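Tubulin-specific chaperone (Trypanosoma brucei, PDB 4B6W) probably binds alpha-tubulin and microtubule plus ends as tubulin-binding cofactor B, a chaperone whose ubiquitin-like domain makes up this chain. Local coordinates at residues L7-S10 with A11-M14; L23-T26 with I27-K31. All coordinates share one frame; numbering follows the deposited sequence.

Contact 1 (L7-S10 with A11-M14)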
# COMPACT_ATOMS: atom_id res chain seq x y z
N LEU A 7 3.11 2.23 6.09
CA LEU A 7 3.53 2.40 4.71
C LEU A 7 5.03 2.55 4.71
O LEU A 7 5.58 3.32 5.53
CB LEU A 7 2.92 3.63 4.08
CG LEU A 7 1.42 3.79 3.99
CD1 LEU A 7 1.09 5.18 3.41
CD2 LEU A 7 0.82 2.69 3.16
N THR A 8 5.64 1.81 3.79
CA THR A 8 7.05 1.91 3.48
C THR A 8 7.18 2.26 1.99
O THR A 8 6.21 2.18 1.24
CB THR A 8 7.77 0.59 3.79
OG1 THR A 8 7.18 -0.47 3.02
CG2 THR A 8 7.67 0.25 5.28
N HIS A 9 8.38 2.64 1.57
CA HIS A 9 8.61 3.15 0.22
C HIS A 9 9.93 2.63 -0.33
O HIS A 9 10.94 2.85 0.28
CB HIS A 9 8.65 4.68 0.25
CG HIS A 9 8.69 5.30 -1.11
ND1 HIS A 9 9.61 6.27 -1.47
CD2 HIS A 9 7.92 5.08 -2.21
CE1 HIS A 9 9.40 6.61 -2.73
NE2 HIS A 9 8.40 5.89 -3.21
N SER A 10 9.91 2.00 -1.50
CA SER A 10 11.11 1.38 -2.09
C SER A 10 12.25 2.33 -2.44
O SER A 10 13.38 1.87 -2.66
CB SER A 10 10.74 0.58 -3.35
OG SER A 10 10.47 1.40 -4.47
N ALA A 11 11.97 3.64 -2.50
CA ALA A 11 12.94 4.64 -2.93
C ALA A 11 13.23 5.65 -1.85
O ALA A 11 13.78 6.69 -2.14
CB ALA A 11 12.42 5.35 -4.15
N SER A 12 12.89 5.36 -0.60
CA SER A 12 13.25 6.29 0.48
C SER A 12 13.34 5.61 1.82
O SER A 12 12.98 4.43 1.99
CB SER A 12 12.25 7.48 0.55
OG SER A 12 11.04 7.17 1.24
N ARG A 13 13.82 6.37 2.79
CA ARG A 13 13.79 5.89 4.16
C ARG A 13 12.47 6.24 4.90
O ARG A 13 12.24 5.74 6.01
CB ARG A 13 15.04 6.38 4.93
CG ARG A 13 15.15 7.88 5.00
CD ARG A 13 16.38 8.31 5.77
NE ARG A 13 17.55 8.41 4.92
CZ ARG A 13 18.75 8.76 5.37
NH1 ARG A 13 18.93 9.02 6.66
NH2 ARG A 13 19.79 8.85 4.54
N MSE A 14 11.64 7.04 4.22
CA MSE A 14 10.33 7.47 4.71
C MSE A 14 9.46 6.24 5.01
O MSE A 14 9.39 5.29 4.24
CB MSE A 14 9.58 8.38 3.69
CG MSE A 14 10.31 9.65 3.18
SE MSE A 14 9.21 10.79 1.94
CE MSE A 14 9.45 9.78 0.26
O HOH W 1 10.53 3.20 3.30

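Contact 2 (L23-T26 with I27-K31)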
# COMPACT_ATOMS: atom_id res chain seq x y z
N LEU A 23 -11.38 -1.68 4.04
CA LEU A 23 -11.13 -2.85 3.19
C LEU A 23 -11.95 -2.79 1.90
O LEU A 23 -11.60 -3.39 0.92
CB LEU A 23 -11.46 -4.14 3.95
CG LEU A 23 -10.59 -4.48 5.16
CD1 LEU A 23 -11.14 -5.75 5.88
CD2 LEU A 23 -9.18 -4.68 4.71
N ALA A 24 -13.05 -2.06 1.93
CA ALA A 24 -13.84 -1.81 0.73
C ALA A 24 -13.16 -0.84 -0.26
O ALA A 24 -13.59 -0.75 -1.40
CB ALA A 24 -15.26 -1.31 1.12
N GLN A 25 -12.11 -0.13 0.16
CA GLN A 25 -11.41 0.79 -0.73
C GLN A 25 -10.69 0.08 -1.86
O GLN A 25 -10.02 -0.94 -1.68
CB GLN A 25 -10.37 1.61 0.03
CG GLN A 25 -10.95 2.58 1.07
CD GLN A 25 -9.92 3.61 1.52
OE1 GLN A 25 -9.83 3.95 2.71
NE2 GLN A 25 -9.16 4.13 0.59
N THR A 26 -10.80 0.64 -3.05
CA THR A 26 -10.07 0.12 -4.20
C THR A 26 -8.61 0.44 -3.97
O THR A 26 -8.29 1.45 -3.35
CB THR A 26 -10.51 0.80 -5.48
OG1 THR A 26 -10.25 2.21 -5.33
CG2 THR A 26 -12.01 0.54 -5.77
N ILE A 27 -7.73 -0.42 -4.48
CA ILE A 27 -6.30 -0.12 -4.43
C ILE A 27 -5.97 1.20 -5.10
O ILE A 27 -5.06 1.89 -4.68
CB ILE A 27 -5.45 -1.25 -5.06
CG1 ILE A 27 -5.65 -2.55 -4.26
CG2 ILE A 27 -4.00 -0.83 -5.13
CD1 ILE A 27 -5.30 -2.43 -2.77
N GLU A 28 -6.72 1.58 -6.12
CA GLU A 28 -6.48 2.88 -6.78
C GLU A 28 -6.71 4.07 -5.85
O GLU A 28 -6.00 5.08 -5.95
CB GLU A 28 -7.45 3.04 -7.94
CG GLU A 28 -7.34 4.34 -8.69
CD GLU A 28 -8.33 4.40 -9.84
OE1 GLU A 28 -8.52 3.33 -10.49
OE2 GLU A 28 -8.94 5.48 -10.07
N SER A 29 -7.74 3.98 -5.02
CA SER A 29 -8.06 5.07 -4.10
C SER A 29 -6.96 5.16 -3.06
O SER A 29 -6.57 6.25 -2.66
CB SER A 29 -9.43 4.85 -3.45
OG SER A 29 -9.39 3.80 -2.50
N ILE A 30 -6.41 4.00 -2.66
CA ILE A 30 -5.34 3.94 -1.66
C ILE A 30 -4.05 4.60 -2.18
O ILE A 30 -3.41 5.34 -1.44
CB ILE A 30 -5.05 2.48 -1.21
CG1 ILE A 30 -6.24 1.93 -0.42
CG2 ILE A 30 -3.77 2.38 -0.37
CD1 ILE A 30 -6.16 0.44 -0.24
N LYS A 31 -3.71 4.34 -3.44
CA LYS A 31 -2.55 4.98 -4.07
C LYS A 31 -2.65 6.52 -4.07
O LYS A 31 -1.62 7.22 -4.00
CB LYS A 31 -2.40 4.49 -5.51
CG LYS A 31 -1.97 3.03 -5.65
CD LYS A 31 -1.69 2.61 -7.11
CE LYS A 31 -1.35 1.10 -7.18
NZ LYS A 31 -0.94 0.61 -8.55

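Contact 1 (L7-S10 with A11-M14)
His9 and Ser12 form the two ends of a type I beta turn, which folds the chain back at the end of strand 2-9 so that the course of Ala11-Met14 runs at 148° to that of Leu7-Ser10. The turn's own backbone bond, from Ser12 N to His9 O, is weak at 3.3 Å. The imidazole of His9 lies over the turn: with CG anti to the backbone N (chi1 -172°), the ring swings back across the bend. One face lies against the backbone N of Ala11, offset toward the rim, and CE1 rests 3.6 Å from Ala11 CB. The hydroxyl of Ser12 comes to the ring edge, where OG and ND1 share a hydrogen bond of 3.2 Å. That same OG accepts a weak bond from the backbone N of selenomethionine Met14, so one hydroxyl ties the ring to the returning chain. In one of its two modelled conformers Met14 brings CE obliquely to 3.9 Å from His9 ND1, a contact that remains doubtful. Between the two arms sits a water: it accepts from His9 N at 2.8 Å and lies 3.0 Å from Ser12 O and 2.6 Å from Met14 O. Outside the turn, His9 NE2 bonds Thr40 OG1 and the imidazole stacks with Phe38. Ser10 OG bonds Asp82 N, fastening the hairpin connection between strands 2-9 and 15-22 to the neighbouring strand 77-82.

Contact 2 (L23-T26 with I27-K31)
Thr26 and Ser29 face each other across the first turn of helix 27-35, Thr26 standing at the N-cap. Its OG1 sits between the backbone N and the carbonyl carbon (chi1 60°), which turns the hydroxyl toward the helix start, where it accepts the capping bond from Ser29 N at 3.1 Å. Ser29 CB lies 3.3 Å from Thr26 OG1, while Ser29 OG reaches past to Thr26 O and donates a 2.7 Å bond that meets a lone pair in the carbonyl plane. The backbone N of Ile30 also bonds Thr26 O, at 3.2 Å and likewise in the carbonyl plane, as the first regular helical bond from the cap residue.

Gln25 approaches Ser29 from the loop. Its CG is anti to the carbonyl carbon and the chain is extended from there (chi2 -165°), carrying the amide alongside the helix end until NE2 donates to Ser29 OG at 3.1 Å. This bond is fairly straight, with an angle of 163° at the hydrogen, and the hydroxyl lies almost in the amide plane. The Gln25 chain crosses that of Ile30 at a slant; Ile30 CG1 lies 3.6 Å from Thr26 O and 3.8 Å from Gln25 NE2. The other end of the amide, OE1, accepts from Gly22 N, so the glutamine spans from the end of strand 15-22 to the helix.

The polar groups form a chain of hydrogen bonds in which Ser29 OG accepts from Gln25 NE2 and donates to Thr26 O. Two firm donors grip that carbonyl oxygen, and Ser29 is fixed through both its backbone N and its hydroxyl. Together these bonds join the loop to the first helical turn.

From the N terminus, strand 2-9 runs into contact 1, which closes the tight connection to strand 15-22, the next strand of the mixed sheet and one of its edges. That strand crosses the domain and ends at the loop leading into contact 2, where the chain enters helix 27-35. The two contacts are therefore in series, neither nested nor crossed, and lie on opposite sides of the chain's centre, with centres about 19 Å apart. Contact 1 joins the first hairpin to strand 77-82, whereas the helix begun at contact 2 packs Ile27 and Ile30 on Leu47 of strand 45-50, in keeping with a ubiquitin-like fold.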